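Local coordinates for putative immunoglobulin-blocking virulence protein (Mycoplasma mycoides subsp. capri, PDB 7ADK) that probably binds host immunoglobulin and blocks its action, serving this mycoplasma as a virulence factor, at residues T151-R154 with D155-R158; N208-F211 with N212-E216; F261-S264 with E265-K268; S565-R568 with I569-L573. One frame throughout, in Å; residues are numbered along the deposited sequence.

Contact 1: T151-R154 with D155-R158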
loop_
_atom_site.group_PDB
_atom_site.type_symbol
_atom_site.label_atom_id
_atom_site.label_comp_id
_atom_site.label_asym_id
_atom_site.label_seq_id
_atom_site.Cartn_x
_atom_site.Cartn_y
_atom_site.Cartn_z
ATOM N N THR A 151 41.621 -19.335 -5.188
ATOM C CA THR A 151 41.494 -19.142 -3.732
ATOM C C THR A 151 42.833 -18.681 -3.141
ATOM O O THR A 151 43.894 -19.125 -3.585
ATOM C CB THR A 151 40.966 -20.414 -3.045
ATOM O OG1 THR A 151 40.918 -20.231 -1.656
ATOM C CG2 THR A 151 41.773 -21.688 -3.290
ATOM N N HIS A 152 42.820 -17.777 -2.158
ATOM C CA HIS A 152 44.014 -17.310 -1.447
ATOM C C HIS A 152 44.067 -17.950 -0.064
ATOM O O HIS A 152 43.037 -18.172 0.564
ATOM C CB HIS A 152 44.039 -15.777 -1.349
ATOM C CG HIS A 152 43.942 -15.043 -2.663
ATOM N ND1 HIS A 152 43.505 -13.729 -2.829
ATOM C CD2 HIS A 152 44.365 -15.504 -3.869
ATOM C CE1 HIS A 152 43.623 -13.457 -4.137
ATOM N NE2 HIS A 152 44.142 -14.504 -4.780
ATOM N N GLN A 153 45.258 -18.227 0.452
ATOM C CA GLN A 153 45.392 -18.864 1.763
ATOM C C GLN A 153 44.860 -17.957 2.890
ATOM O O GLN A 153 44.218 -18.453 3.816
ATOM C CB GLN A 153 46.850 -19.279 1.964
ATOM C CG GLN A 153 47.059 -20.146 3.213
ATOM C CD GLN A 153 46.264 -21.447 3.209
ATOM O OE1 GLN A 153 45.519 -21.746 4.121
ATOM N NE2 GLN A 153 46.353 -22.257 2.190
ATOM N N ARG A 154 44.874 -16.619 2.765
ATOM C CA ARG A 154 44.107 -15.734 3.675
ATOM C C ARG A 154 42.575 -15.904 3.602
ATOM O O ARG A 154 41.889 -15.712 4.601
ATOM C CB ARG A 154 44.553 -14.280 3.494
ATOM C CG ARG A 154 44.091 -13.398 4.658
ATOM C CD ARG A 154 44.452 -11.932 4.461
ATOM N NE ARG A 154 43.869 -11.069 5.499
ATOM C CZ ARG A 154 42.621 -10.650 5.598
ATOM N NH1 ARG A 154 41.715 -10.940 4.721
ATOM N NH2 ARG A 154 42.251 -9.935 6.608
ATOM N N ASP A 155 42.016 -16.340 2.473
ATOM C CA ASP A 155 40.593 -16.684 2.381
ATOM C C ASP A 155 40.253 -17.964 3.162
ATOM O O ASP A 155 39.114 -18.164 3.581
ATOM C CB ASP A 155 40.103 -16.853 0.929
ATOM C CG ASP A 155 40.436 -15.748 -0.089
ATOM O OD1 ASP A 155 40.752 -14.605 0.306
ATOM O OD2 ASP A 155 40.340 -16.010 -1.312
ATOM N N LYS A 156 41.205 -18.874 3.385
ATOM C CA LYS A 156 40.975 -20.043 4.246
ATOM C C LYS A 156 41.177 -19.711 5.718
ATOM O O LYS A 156 40.329 -20.059 6.532
ATOM C CB LYS A 156 41.821 -21.226 3.755
ATOM C CG LYS A 156 41.455 -22.528 4.485
ATOM C CD LYS A 156 42.058 -23.775 3.824
ATOM C CE LYS A 156 41.396 -24.152 2.490
ATOM N NZ LYS A 156 40.054 -24.746 2.666
ATOM N N ASP A 157 42.240 -18.993 6.078
ATOM C CA ASP A 157 42.570 -18.785 7.495
ATOM C C ASP A 157 41.658 -17.781 8.231
ATOM O O ASP A 157 41.505 -17.881 9.447
ATOM C CB ASP A 157 44.077 -18.532 7.671
ATOM C CG ASP A 157 44.619 -17.161 7.266
ATOM O OD1 ASP A 157 44.163 -16.141 7.809
ATOM O OD2 ASP A 157 45.591 -17.107 6.495
ATOM N N ARG A 158 40.961 -16.888 7.513
ATOM C CA ARG A 158 39.846 -16.070 8.033
ATOM C C ARG A 158 38.478 -16.774 8.017
ATOM O O ARG A 158 37.475 -16.158 8.369
ATOM C CB ARG A 158 39.756 -14.734 7.274
ATOM C CG ARG A 158 40.993 -13.836 7.356
ATOM C CD ARG A 158 41.421 -13.463 8.773
ATOM N NE ARG A 158 40.403 -12.695 9.505
ATOM C CZ ARG A 158 40.490 -12.306 10.760
ATOM N NH1 ARG A 158 41.515 -12.539 11.500
ATOM N NH2 ARG A 158 39.545 -11.662 11.338
#
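His152 and Asp155 are joined at the start of the short helix 153-157 by a bond from backbone to side chain. Asp155 OD2 accepts from His152 N at 3.2 Å with an N-H...O angle of 163°, the donor standing above the carboxylate plane. CG of Asp155 is anti to its own carbonyl carbon (chi1 -50°), which turns the acid back along the chain toward this N-H. Aspartate suits the place: its short side chain carries an acceptor to an amide three residues earlier.

Between backbones, Asp157 N donates to Gln153 O at 3.1 Å and Arg158 N to Arg154 O at 3.3 Å; the bonds that His152 O receives from Asp155 N and Lys156 N are weak, as is the one from Lys156 N to Gln153 O.

Side chains also pack along the turn. Arg154 runs out extended, and Arg158 CG lies over the centre of one face of its guanidinium, 3.9 Å above the plane. The two guanidinium planes are only 16° apart, with Arg154 NH2 4.4 Å from Arg158 NE. On another side of the helix Gln153 OE1 rests against Lys156 CB at 3.8 Å.

The closeness of the two arginines is probably offset for Arg158 by its salt bridges to Asp571 and Glu567. Asp155 and Arg158 thus tie the turn to helix 567-579, the acid through Arg574 and the base through that acidic pair.

Contact 2: N208-F211 with N212-E216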
loop_
_atom_site.group_PDB
_atom_site.type_symbol
_atom_site.label_atom_id
_atom_site.label_comp_id
_atom_site.label_asym_id
_atom_site.label_seq_id
_atom_site.Cartn_x
_atom_site.Cartn_y
_atom_site.Cartn_z
ATOM N N ASN A 208 6.406 -21.956 -38.615
ATOM C CA ASN A 208 5.958 -21.418 -37.335
ATOM C C ASN A 208 4.435 -21.343 -37.267
ATOM O O ASN A 208 3.756 -21.401 -38.279
ATOM C CB ASN A 208 6.615 -20.058 -37.037
ATOM C CG ASN A 208 6.189 -18.939 -37.958
ATOM O OD1 ASN A 208 5.058 -18.485 -37.925
ATOM N ND2 ASN A 208 7.077 -18.456 -38.783
ATOM N N SER A 209 3.886 -21.199 -36.073
ATOM C CA SER A 209 2.451 -21.290 -35.816
ATOM C C SER A 209 1.583 -20.332 -36.646
ATOM O O SER A 209 0.563 -20.763 -37.182
ATOM C CB SER A 209 2.217 -21.123 -34.320
ATOM O OG SER A 209 0.879 -21.307 -33.974
ATOM N N ILE A 210 1.975 -19.066 -36.852
ATOM C CA ILE A 210 1.198 -18.113 -37.673
ATOM C C ILE A 210 1.348 -18.421 -39.167
ATOM O O ILE A 210 0.355 -18.560 -39.882
ATOM C CB ILE A 210 1.554 -16.652 -37.299
ATOM C CG1 ILE A 210 0.916 -16.240 -35.951
ATOM C CG2 ILE A 210 1.214 -15.623 -38.367
ATOM C CD1 ILE A 210 -0.606 -16.118 -35.910
ATOM N N PHE A 211 2.576 -18.621 -39.640
ATOM C CA PHE A 211 2.862 -18.973 -41.029
ATOM C C PHE A 211 2.157 -20.266 -41.476
ATOM O O PHE A 211 1.621 -20.341 -42.580
ATOM C CB PHE A 211 4.380 -19.074 -41.182
ATOM C CG PHE A 211 4.846 -19.266 -42.601
ATOM C CD1 PHE A 211 4.961 -20.558 -43.144
ATOM C CD2 PHE A 211 5.181 -18.150 -43.381
ATOM C CE1 PHE A 211 5.400 -20.729 -44.462
ATOM C CE2 PHE A 211 5.611 -18.327 -44.701
ATOM C CZ PHE A 211 5.718 -19.614 -45.244
ATOM N N ASN A 212 2.079 -21.268 -40.599
ATOM C CA ASN A 212 1.406 -22.540 -40.859
ATOM C C ASN A 212 -0.129 -22.426 -40.844
ATOM O O ASN A 212 -0.801 -23.139 -41.587
ATOM C CB ASN A 212 1.889 -23.583 -39.843
ATOM C CG ASN A 212 3.361 -23.898 -39.902
ATOM O OD1 ASN A 212 4.106 -23.406 -40.710
ATOM N ND2 ASN A 212 3.821 -24.782 -39.071
ATOM N N VAL A 213 -0.697 -21.535 -40.038
ATOM C CA VAL A 213 -2.135 -21.244 -40.042
ATOM C C VAL A 213 -2.540 -20.457 -41.289
ATOM O O VAL A 213 -3.614 -20.705 -41.839
ATOM C CB VAL A 213 -2.531 -20.522 -38.746
ATOM C CG1 VAL A 213 -3.926 -19.904 -38.766
ATOM C CG2 VAL A 213 -2.518 -21.520 -37.602
ATOM N N PHE A 214 -1.686 -19.567 -41.799
ATOM C CA PHE A 214 -1.941 -18.909 -43.079
ATOM C C PHE A 214 -1.739 -19.845 -44.274
ATOM O O PHE A 214 -2.600 -19.872 -45.151
ATOM C CB PHE A 214 -1.128 -17.619 -43.197
ATOM C CG PHE A 214 -1.481 -16.489 -42.237
ATOM C CD1 PHE A 214 -2.609 -16.526 -41.391
ATOM C CD2 PHE A 214 -0.648 -15.360 -42.192
ATOM C CE1 PHE A 214 -2.888 -15.465 -40.520
ATOM C CE2 PHE A 214 -0.925 -14.302 -41.311
ATOM C CZ PHE A 214 -2.045 -14.352 -40.477
ATOM N N LYS A 215 -0.688 -20.669 -44.325
ATOM C CA LYS A 215 -0.481 -21.557 -45.482
ATOM C C LYS A 215 -1.597 -22.599 -45.631
ATOM O O LYS A 215 -2.009 -22.890 -46.751
ATOM C CB LYS A 215 0.946 -22.136 -45.497
ATOM C CG LYS A 215 1.143 -23.452 -44.740
ATOM C CD LYS A 215 2.613 -23.874 -44.625
ATOM C CE LYS A 215 3.244 -24.143 -45.993
ATOM N NZ LYS A 215 4.618 -24.679 -45.901
ATOM N N GLU A 216 -2.145 -23.111 -44.529
ATOM C CA GLU A 216 -3.257 -24.069 -44.542
ATOM C C GLU A 216 -4.564 -23.478 -45.091
ATOM O O GLU A 216 -5.339 -24.194 -45.715
ATOM C CB GLU A 216 -3.439 -24.659 -43.138
ATOM C CG GLU A 216 -4.454 -25.810 -43.034
ATOM C CD GLU A 216 -5.923 -25.417 -42.783
ATOM O OE1 GLU A 216 -6.230 -24.259 -42.446
ATOM O OE2 GLU A 216 -6.793 -26.300 -42.885
#
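Asn208 O accepts from Asn212 N at 2.9 Å, the donor lying nearly in line with the carbonyl, and this bond opens the first turn of helix 209-218. The Asn212 side chain folds back over the same turn, leaning toward its own backbone N (chi1 -62°), and OD1 receives a weak bond from Asn208 N at 3.4 Å. That OD1 also sits at the edge of the Phe211 ring, 3.8 Å from CD1, with the amide and ring planes 69° apart.

Asn208 is the N-cap of the helix. Its OD1 takes Phe211 N at 3.0 Å (N-H...O 172°), from above the amide carbonyl plane, and Ile210 N more weakly, so one side-chain oxygen serves two amides of the first turn. Asparagine fits because it can accept at OD1 while ND2 donates elsewhere, here to Gly204 O and Tyr249 OH.

Two residues further on, Phe214 N bonds Ile210 O at 3.0 Å, and the side chains of the pair run side by side. Ile210 CG2 makes a CH-pi contact over one face of the Phe214 ring, 4.2 Å from its centroid and offset toward the rim. The buried Phe214 is large and apolar enough to reach both helix 227-235, at Val234, and helix 280-288, at Ile285 and Ile288. Lys215 N bonds Phe211 O at 2.9 Å, while the lysine chain, exposed, passes the Phe211 ring at 4.2 Å from CD to CE1.

Contact 3: F261-S264 with E265-K268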
loop_
_atom_site.group_PDB
_atom_site.type_symbol
_atom_site.label_atom_id
_atom_site.label_comp_id
_atom_site.label_asym_id
_atom_site.label_seq_id
_atom_site.Cartn_x
_atom_site.Cartn_y
_atom_site.Cartn_z
ATOM N N PHE A 261 11.314 -9.438 -55.901
ATOM C CA PHE A 261 12.309 -10.478 -56.193
ATOM C C PHE A 261 12.258 -11.703 -55.262
ATOM O O PHE A 261 12.947 -12.688 -55.517
ATOM C CB PHE A 261 13.698 -9.838 -56.253
ATOM C CG PHE A 261 13.878 -8.930 -57.449
ATOM C CD1 PHE A 261 13.930 -9.491 -58.734
ATOM C CD2 PHE A 261 13.958 -7.536 -57.295
ATOM C CE1 PHE A 261 14.075 -8.664 -59.859
ATOM C CE2 PHE A 261 14.114 -6.709 -58.418
ATOM C CZ PHE A 261 14.172 -7.274 -59.699
ATOM N N LEU A 262 11.442 -11.669 -54.201
ATOM C CA LEU A 262 11.343 -12.700 -53.153
ATOM C C LEU A 262 9.868 -13.094 -52.918
ATOM O O LEU A 262 9.358 -13.015 -51.805
ATOM C CB LEU A 262 12.089 -12.243 -51.870
ATOM C CG LEU A 262 13.579 -11.862 -52.042
ATOM C CD1 LEU A 262 13.788 -10.352 -52.197
ATOM C CD2 LEU A 262 14.400 -12.278 -50.827
ATOM N N LYS A 263 9.144 -13.425 -53.993
ATOM C CA LYS A 263 7.668 -13.502 -54.039
ATOM C C LYS A 263 7.124 -14.661 -54.907
ATOM O O LYS A 263 5.966 -14.649 -55.314
ATOM C CB LYS A 263 7.174 -12.087 -54.403
ATOM C CG LYS A 263 5.679 -11.818 -54.554
ATOM C CD LYS A 263 4.767 -12.338 -53.440
ATOM C CE LYS A 263 3.384 -11.758 -53.741
ATOM N NZ LYS A 263 2.303 -12.310 -52.927
ATOM N N SER A 264 7.925 -15.696 -55.158
ATOM C CA SER A 264 7.551 -16.937 -55.874
ATOM C C SER A 264 6.921 -16.718 -57.269
ATOM O O SER A 264 7.330 -15.830 -58.006
ATOM C CB SER A 264 6.757 -17.867 -54.940
ATOM O OG SER A 264 5.425 -17.464 -54.743
ATOM N N GLU A 265 5.935 -17.513 -57.692
ATOM C CA GLU A 265 5.168 -17.317 -58.935
ATOM C C GLU A 265 4.171 -16.148 -58.836
ATOM O O GLU A 265 3.806 -15.557 -59.849
ATOM C CB GLU A 265 4.492 -18.646 -59.305
ATOM C CG GLU A 265 3.514 -18.656 -60.494
ATOM C CD GLU A 265 2.035 -18.386 -60.143
ATOM O OE1 GLU A 265 1.722 -17.811 -59.101
ATOM O OE2 GLU A 265 1.150 -18.778 -60.907
ATOM N N ALA A 266 3.813 -15.737 -57.619
ATOM C CA ALA A 266 2.924 -14.608 -57.378
ATOM C C ALA A 266 3.505 -13.249 -57.824
ATOM O O ALA A 266 2.801 -12.248 -57.778
ATOM C CB ALA A 266 2.531 -14.622 -55.904
ATOM N N GLN A 267 4.748 -13.212 -58.303
ATOM C CA GLN A 267 5.335 -12.109 -59.065
ATOM C C GLN A 267 4.509 -11.676 -60.286
ATOM O O GLN A 267 4.510 -10.493 -60.616
ATOM C CB GLN A 267 6.718 -12.533 -59.570
ATOM C CG GLN A 267 7.760 -12.614 -58.458
ATOM C CD GLN A 267 9.119 -13.029 -59.005
ATOM O OE1 GLN A 267 9.899 -12.235 -59.499
ATOM N NE2 GLN A 267 9.437 -14.296 -59.008
ATOM N N LYS A 268 3.797 -12.586 -60.968
ATOM C CA LYS A 268 2.880 -12.205 -62.050
ATOM C C LYS A 268 1.597 -11.563 -61.515
ATOM O O LYS A 268 1.073 -10.638 -62.122
ATOM C CB LYS A 268 2.590 -13.410 -62.959
ATOM C CG LYS A 268 3.795 -13.758 -63.846
ATOM C CD LYS A 268 3.461 -14.719 -64.991
ATOM C CE LYS A 268 3.142 -16.150 -64.555
ATOM N NZ LYS A 268 4.362 -16.935 -64.272
#
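The flat carboxamide of Gln267 meets the backbone of Ser264 within its own plane: NE2 donates to Ser264 O at 2.8 Å, the acceptor just 3° out of the amide plane and the N-H...O angle 163°. The donor is tilted slightly from the plane of the Ser264 carbonyl. The Gln267 side chain sets out back toward Ser264, and the extended run beyond CG brings the amide nitrogen to the oxygen. Glutamine has both the length and the N-H donor for closing a turn on a main-chain carbonyl three residues back.

Lys263 and Ala266 form the apolar part through the methylenes of the lysine, which bends at chi2 and brings CE to 3.7 Å from Ala266 CB. Nearer the backbone, Lys263 CB lies 4.1 Å from Gln267 CG. The small methyl of Ala266 lets the lysine pass close by on its way to Trp286, with which it makes a cation-pi interaction.

Ser264 takes a positive phi (54°), and there the backbone changes direction. Its OG is hydrogen-bonded to Asn290 O and its N to Asp292 OD1, so side chain and backbone amide are both tied to the loop after helix 280-288.

The whole turn lies in the loop between helices 247-253 and 270-273, and packs on helix 280-288 through Ala266 on Trp286 and Lys263 on Leu287.

Contact 4: S565-R568 with I569-L573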
loop_
_atom_site.group_PDB
_atom_site.type_symbol
_atom_site.label_atom_id
_atom_site.label_comp_id
_atom_site.label_asym_id
_atom_site.label_seq_id
_atom_site.Cartn_x
_atom_site.Cartn_y
_atom_site.Cartn_z
ATOM N N SER A 565 36.062 -2.563 17.216
ATOM C CA SER A 565 36.712 -3.269 16.131
ATOM C C SER A 565 35.881 -3.274 14.877
ATOM O O SER A 565 34.759 -3.481 14.954
ATOM C CB SER A 565 37.027 -4.665 16.534
ATOM O OG SER A 565 37.720 -5.340 15.551
ATOM N N TYR A 566 36.498 -3.224 13.699
ATOM C CA TYR A 566 35.791 -3.299 12.408
ATOM C C TYR A 566 36.173 -4.612 11.698
ATOM O O TYR A 566 35.858 -4.820 10.533
ATOM C CB TYR A 566 36.112 -2.058 11.548
ATOM C CG TYR A 566 35.326 -0.805 11.887
ATOM C CD1 TYR A 566 34.027 -0.641 11.373
ATOM C CD2 TYR A 566 35.885 0.198 12.698
ATOM C CE1 TYR A 566 33.287 0.518 11.668
ATOM C CE2 TYR A 566 35.144 1.351 13.011
ATOM C CZ TYR A 566 33.842 1.517 12.497
ATOM O OH TYR A 566 33.127 2.623 12.822
ATOM N N GLU A 567 36.791 -5.546 12.416
ATOM C CA GLU A 567 37.324 -6.803 11.911
ATOM C C GLU A 567 36.241 -7.765 11.397
ATOM O O GLU A 567 36.293 -8.164 10.233
ATOM C CB GLU A 567 38.190 -7.382 13.033
ATOM C CG GLU A 567 38.949 -8.646 12.702
ATOM C CD GLU A 567 39.787 -9.203 13.854
ATOM O OE1 GLU A 567 40.154 -8.467 14.798
ATOM O OE2 GLU A 567 40.120 -10.408 13.801
ATOM N N ARG A 568 35.217 -8.064 12.206
ATOM C CA ARG A 568 34.149 -9.002 11.829
ATOM C C ARG A 568 33.333 -8.512 10.635
ATOM O O ARG A 568 32.901 -9.322 9.826
ATOM C CB ARG A 568 33.251 -9.295 13.034
ATOM C CG ARG A 568 32.723 -10.724 13.029
ATOM C CD ARG A 568 31.632 -10.946 14.080
ATOM N NE ARG A 568 31.437 -12.376 14.365
ATOM C CZ ARG A 568 30.335 -13.098 14.303
ATOM N NH1 ARG A 568 29.175 -12.632 13.990
ATOM N NH2 ARG A 568 30.391 -14.358 14.556
ATOM N N ILE A 569 33.145 -7.198 10.489
ATOM C CA ILE A 569 32.464 -6.607 9.339
ATOM C C ILE A 569 33.331 -6.705 8.084
ATOM O O ILE A 569 32.831 -7.153 7.069
ATOM C CB ILE A 569 31.989 -5.174 9.636
ATOM C CG1 ILE A 569 30.939 -5.184 10.762
ATOM C CG2 ILE A 569 31.388 -4.552 8.382
ATOM C CD1 ILE A 569 30.581 -3.830 11.313
ATOM N N ASN A 570 34.615 -6.357 8.106
ATOM C CA ASN A 570 35.482 -6.484 6.933
ATOM C C ASN A 570 35.660 -7.929 6.432
ATOM O O ASN A 570 35.797 -8.135 5.226
ATOM C CB ASN A 570 36.835 -5.849 7.252
ATOM C CG ASN A 570 36.805 -4.356 7.073
ATOM O OD1 ASN A 570 36.936 -3.840 5.982
ATOM N ND2 ASN A 570 36.637 -3.620 8.123
ATOM N N ASP A 571 35.641 -8.921 7.333
ATOM C CA ASP A 571 35.527 -10.347 6.985
ATOM C C ASP A 571 34.188 -10.622 6.286
ATOM O O ASP A 571 34.157 -11.070 5.143
ATOM C CB ASP A 571 35.628 -11.244 8.236
ATOM C CG ASP A 571 37.017 -11.406 8.867
ATOM O OD1 ASP A 571 38.058 -11.345 8.173
ATOM O OD2 ASP A 571 37.071 -11.688 10.085
ATOM N N GLY A 572 33.061 -10.305 6.934
ATOM C CA GLY A 572 31.738 -10.547 6.365
ATOM C C GLY A 572 31.515 -9.856 5.022
ATOM O O GLY A 572 30.860 -10.411 4.145
ATOM N N LEU A 573 32.078 -8.667 4.833
ATOM C CA LEU A 573 31.940 -7.835 3.638
ATOM C C LEU A 573 32.717 -8.420 2.451
ATOM O O LEU A 573 32.173 -8.578 1.360
ATOM C CB LEU A 573 32.406 -6.425 4.033
ATOM C CG LEU A 573 31.952 -5.265 3.165
ATOM C CD1 LEU A 573 30.479 -5.024 3.325
ATOM C CD2 LEU A 573 32.646 -3.985 3.585
#
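The chain from Tyr566 to Gly572 winds into the first turns of helix 567-579, carbonyls of 565-568 accepting from amides of 569-573 four residues on. Asn570 N donates to Tyr566 O, Asp571 N to Glu567 O and Gly572 N to Arg568 O, all at 3.1 Å. Just before them, Ser565 OG accepts from Glu567 N at 3.3 Å, an ST turn that leads the chain into the helix.

Asn570 carries the side-chain part. Its ND2 also donates to Tyr566 O, at 2.8 Å and 164°, so this oxygen at the N-cap residue is held by two donors of one residue. The bond stays close to the plane of the Asn570 amide but rises above the carbonyl plane of Tyr566. A chi1 of -82° sets the amide back over the first turn, with ND2 3.8 Å from Tyr566 CB. A buried asparagine suits this spot, since ND2 also reaches Gly622 O and OD1 takes Arg624 N.

Around the helix, Ile569 packs on Ile617 and Leu623, and the Tyr566 ring meets Phe561 edge-to-face. The acids Glu567 and Asp571 face Arg158, just after helix 153-157, while Arg568 pairs with Asp560 of the loop preceding the helix.

How the contacts relate
Along the chain the four contacts come in series, but in space they fall into two groups on opposite sides of the chain's centre. Contacts 1 and 4, although about 400 residues apart in sequence, have centres about 15 Å apart and touch through salt bridges from Arg158 to helix 567-579. They join helix 153-157, near the start of the modelled chain, to that much later helix. Contacts 2 and 3 have centres about 19 Å apart and do not touch, yet both pack on helix 280-288. About 60 to 72 Å separates the centres of the two groups, so the contacts belong to distant parts of an elongated molecule.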